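Cucumber stellacyanin (PDB 1JER) binds a copper ion in a cupredoxin-type site and probably serves as an electron-transfer protein. Local coordinates at residues H86-T91 and L102-V107. Residues are numbered along the deposited sequence; the frame is centred on the assembly and turned at random.
With CU (copper (II) ion), chain B.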
ATOM      1  N   HIS A  86     -16.066   2.543  -0.842  1.00 19.52           N
ATOM      2  CA  HIS A  86     -15.030   1.914  -1.686  1.00 16.78           C
ATOM      3  C   HIS A  86     -15.465   0.445  -1.876  1.00 15.94           C
ATOM      4  O   HIS A  86     -16.049  -0.151  -0.989  1.00 18.81           O
ATOM      5  CB  HIS A  86     -13.668   1.999  -1.075  1.00 20.34           C
ATOM      6  CG  HIS A  86     -13.070   3.376  -1.082  1.00 26.80           C
ATOM      7  ND1 HIS A  86     -13.473   4.350  -0.205  1.00 30.50           N
ATOM      8  CD2 HIS A  86     -12.123   3.938  -1.857  1.00 32.54           C
ATOM      9  CE1 HIS A  86     -12.791   5.461  -0.439  1.00 33.76           C
ATOM     10  NE2 HIS A  86     -11.964   5.243  -1.424  1.00 38.07           N
ATOM     11  N   TYR A  87     -15.183  -0.061  -3.063  1.00 16.42           N
ATOM     12  CA  TYR A  87     -15.677  -1.418  -3.407  1.00 12.84           C
ATOM     13  C   TYR A  87     -14.478  -2.228  -3.927  1.00 19.80           C
ATOM     14  O   TYR A  87     -13.808  -1.800  -4.875  1.00 22.68           O
ATOM     15  CB  TYR A  87     -16.604  -1.192  -4.665  1.00 15.70           C
ATOM     16  CG  TYR A  87     -17.813  -0.354  -4.268  1.00 20.12           C
ATOM     17  CD1 TYR A  87     -18.753  -0.857  -3.393  1.00 21.00           C
ATOM     18  CD2 TYR A  87     -17.942   0.942  -4.738  1.00 26.11           C
ATOM     19  CE1 TYR A  87     -19.856  -0.094  -3.008  1.00 23.66           C
ATOM     20  CE2 TYR A  87     -19.044   1.712  -4.368  1.00 25.14           C
ATOM     21  CZ  TYR A  87     -19.976   1.177  -3.515  1.00 25.28           C
ATOM     22  OH  TYR A  87     -21.065   1.950  -3.130  1.00 29.87           O
ATOM     23  N   PHE A  88     -14.263  -3.399  -3.361  1.00 17.69           N
ATOM     24  CA  PHE A  88     -13.098  -4.208  -3.862  1.00 15.11           C
ATOM     25  C   PHE A  88     -13.644  -5.616  -4.157  1.00 18.42           C
ATOM     26  O   PHE A  88     -14.479  -6.133  -3.414  1.00 17.96           O
ATOM     27  CB  PHE A  88     -12.085  -4.346  -2.730  1.00 17.16           C
ATOM     28  CG  PHE A  88     -11.482  -3.020  -2.290  1.00 21.85           C
ATOM     29  CD1 PHE A  88     -10.386  -2.508  -2.939  1.00 20.81           C
ATOM     30  CD2 PHE A  88     -12.088  -2.331  -1.221  1.00 20.17           C
ATOM     31  CE1 PHE A  88      -9.854  -1.272  -2.572  1.00 20.62           C
ATOM     32  CE2 PHE A  88     -11.558  -1.093  -0.888  1.00 20.10           C
ATOM     33  CZ  PHE A  88     -10.450  -0.600  -1.520  1.00 18.46           C
ATOM     34  N   VAL A  89     -13.080  -6.237  -5.197  1.00 15.81           N
ATOM     35  CA  VAL A  89     -13.571  -7.602  -5.482  1.00 14.28           C
ATOM     36  C   VAL A  89     -12.355  -8.440  -5.929  1.00 17.13           C
ATOM     37  O   VAL A  89     -11.304  -7.911  -6.218  1.00 18.97           O
ATOM     38  CB  VAL A  89     -14.544  -7.579  -6.685  1.00 16.78           C
ATOM     39  CG1 VAL A  89     -15.779  -6.737  -6.347  1.00 19.69           C
ATOM     40  CG2 VAL A  89     -13.854  -6.971  -7.903  1.00 18.56           C
ATOM     41  N   CYS A  90     -12.620  -9.732  -6.003  1.00 13.75           N
ATOM     42  CA  CYS A  90     -11.662 -10.642  -6.648  1.00 12.02           C
ATOM     43  C   CYS A  90     -12.287 -10.968  -8.032  1.00 14.33           C
ATOM     44  O   CYS A  90     -13.490 -11.261  -8.084  1.00 16.54           O
ATOM     45  CB  CYS A  90     -11.646 -11.981  -5.842  1.00 14.56           C
ATOM     46  SG  CYS A  90     -10.542 -13.152  -6.748  1.00 18.11           S
ATOM     47  N   THR A  91     -11.513 -10.808  -9.089  1.00 16.33           N
ATOM     48  CA  THR A  91     -12.071 -10.962 -10.439  1.00 17.02           C
ATOM     49  C   THR A  91     -11.816 -12.350 -10.993  1.00 18.92           C
ATOM     50  O   THR A  91     -12.093 -12.630 -12.151  1.00 18.96           O
ATOM     51  CB  THR A  91     -11.533  -9.914 -11.416  1.00 19.12           C
ATOM     52  OG1 THR A  91     -10.142 -10.071 -11.615  1.00 21.39           O
ATOM     53  CG2 THR A  91     -11.752  -8.494 -10.887  1.00 19.78           C
ATOM     54  N   LEU A 102     -15.998  -6.760  -1.130  1.00 19.01           N
ATOM     55  CA  LEU A 102     -16.003  -6.020   0.168  1.00 16.17           C
ATOM     56  C   LEU A 102     -16.324  -4.550  -0.154  1.00 16.61           C
ATOM     57  O   LEU A 102     -15.812  -3.974  -1.081  1.00 17.38           O
ATOM     58  CB  LEU A 102     -14.534  -6.106   0.682  1.00 15.46           C
ATOM     59  CG  LEU A 102     -14.256  -5.119   1.852  1.00 17.94           C
ATOM     60  CD1 LEU A 102     -14.786  -5.727   3.143  1.00 20.57           C
ATOM     61  CD2 LEU A 102     -12.729  -4.930   1.974  1.00 20.82           C
ATOM     62  N   SER A 103     -17.289  -3.996   0.584  1.00 17.50           N
ATOM     63  CA  SER A 103     -17.590  -2.567   0.400  1.00 17.17           C
ATOM     64  C   SER A 103     -17.430  -1.905   1.769  1.00 18.55           C
ATOM     65  O   SER A 103     -17.876  -2.420   2.787  1.00 20.43           O
ATOM     66  CB  SER A 103     -19.026  -2.361  -0.098  1.00 20.17           C
ATOM     67  OG  SER A 103     -19.928  -2.794   0.840  1.00 30.11           O
ATOM     68  N   ILE A 104     -16.695  -0.784   1.760  1.00 18.46           N
ATOM     69  CA  ILE A 104     -16.460  -0.150   3.062  1.00 18.00           C
ATOM     70  C   ILE A 104     -16.685   1.362   2.943  1.00 20.37           C
ATOM     71  O   ILE A 104     -16.596   1.935   1.875  1.00 24.31           O
ATOM     72  CB  ILE A 104     -15.033  -0.388   3.526  1.00 21.24           C
ATOM     73  CG1 ILE A 104     -13.968   0.175   2.571  1.00 22.13           C
ATOM     74  CG2 ILE A 104     -14.771  -1.872   3.775  1.00 21.92           C
ATOM     75  CD1 ILE A 104     -12.659   0.481   3.290  1.00 28.62           C
ATOM     76  N   ASN A 105     -17.004   1.953   4.106  1.00 15.38           N
ATOM     77  CA  ASN A 105     -17.258   3.406   4.099  1.00 16.89           C
ATOM     78  C   ASN A 105     -16.093   4.069   4.849  1.00 17.43           C
ATOM     79  O   ASN A 105     -15.835   3.712   6.007  1.00 19.19           O
ATOM     80  CB  ASN A 105     -18.554   3.635   4.932  1.00 18.54           C
ATOM     81  CG  ASN A 105     -18.848   5.142   5.007  1.00 24.68           C
ATOM     82  OD1 ASN A 105     -19.089   5.670   6.106  1.00 30.53           O
ATOM     83  ND2 ASN A 105     -18.826   5.787   3.866  1.00 20.18           N
ATOM     84  N   VAL A 106     -15.379   4.950   4.170  1.00 17.71           N
ATOM     85  CA  VAL A 106     -14.228   5.614   4.759  1.00 15.92           C
ATOM     86  C   VAL A 106     -14.626   7.010   5.273  1.00 18.45           C
ATOM     87  O   VAL A 106     -15.236   7.783   4.523  1.00 18.79           O
ATOM     88  CB  VAL A 106     -13.111   5.778   3.689  1.00 19.81           C
ATOM     89  CG1 VAL A 106     -11.863   6.392   4.318  1.00 19.06           C
ATOM     90  CG2 VAL A 106     -12.732   4.346   3.229  1.00 20.68           C
ATOM     91  N   VAL A 107     -14.304   7.259   6.523  1.00 18.25           N
ATOM     92  CA  VAL A 107     -14.626   8.607   7.098  1.00 17.80           C
ATOM     93  C   VAL A 107     -13.360   9.361   7.385  1.00 22.52           C
ATOM     94  O   VAL A 107     -12.206   8.906   7.318  1.00 20.33           O
ATOM     95  CB  VAL A 107     -15.477   8.416   8.360  1.00 16.12           C
ATOM     96  CG1 VAL A 107     -16.775   7.691   8.034  1.00 16.87           C
ATOM     97  CG2 VAL A 107     -14.649   7.716   9.431  1.00 19.85           C
TER
HETATM   98 CU    CU B 138     -10.682 -15.024  -5.643  1.00 17.32          CU
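His86 and Ile104 form a hydrogen-bonded antiparallel pair, His86 N donating to Ile104 O at 2.8 Å and Ile104 N in turn to His86 O at 2.9 Å. Phe88 and Leu102 repeat the exchange at the next hydrogen-bonded pair towards the copper, past the non-hydrogen-bonded Tyr87-Ser103, and the Phe88 N to Leu102 O bond is nearly straight (166° at the hydrogen). Two carbonyls also take a CA-H...O contact: His86 O from Ser103 CA at 3.2 Å, Leu102 O from Tyr87 CA. The buried imidazole of His86, CG anti to its carbonyl carbon (chi1 -72°), sets ND1 3.5 Å from Val106 CG2 while the same nitrogen hydrogen-bonds to Gly84 O; a histidine can thus pack against a valine methyl and still satisfy a main-chain carbonyl. A leucine here would probably leave Gly84 O without that partner. Phe88 and Leu102 lie side by side, CD2 to CD2 4.2 Å, their bulk suited to the core. On the other face, small Ser103 sets CB 3.6 Å from Tyr87 CD1, and the tyrosine ring meets Phe58. Beyond the strand, Cys90 SG binds copper at 2.2 Å with His47, His95 and Gln100. In this cupredoxin-fold sheet, strand 50-52 runs along the other edge of strand 84-89, Met52 and His50 bonding Tyr87 and Val89 through their backbones; Leu102 and Ile104 pack on helix 22-28 and, with Phe88, on strand 37-40.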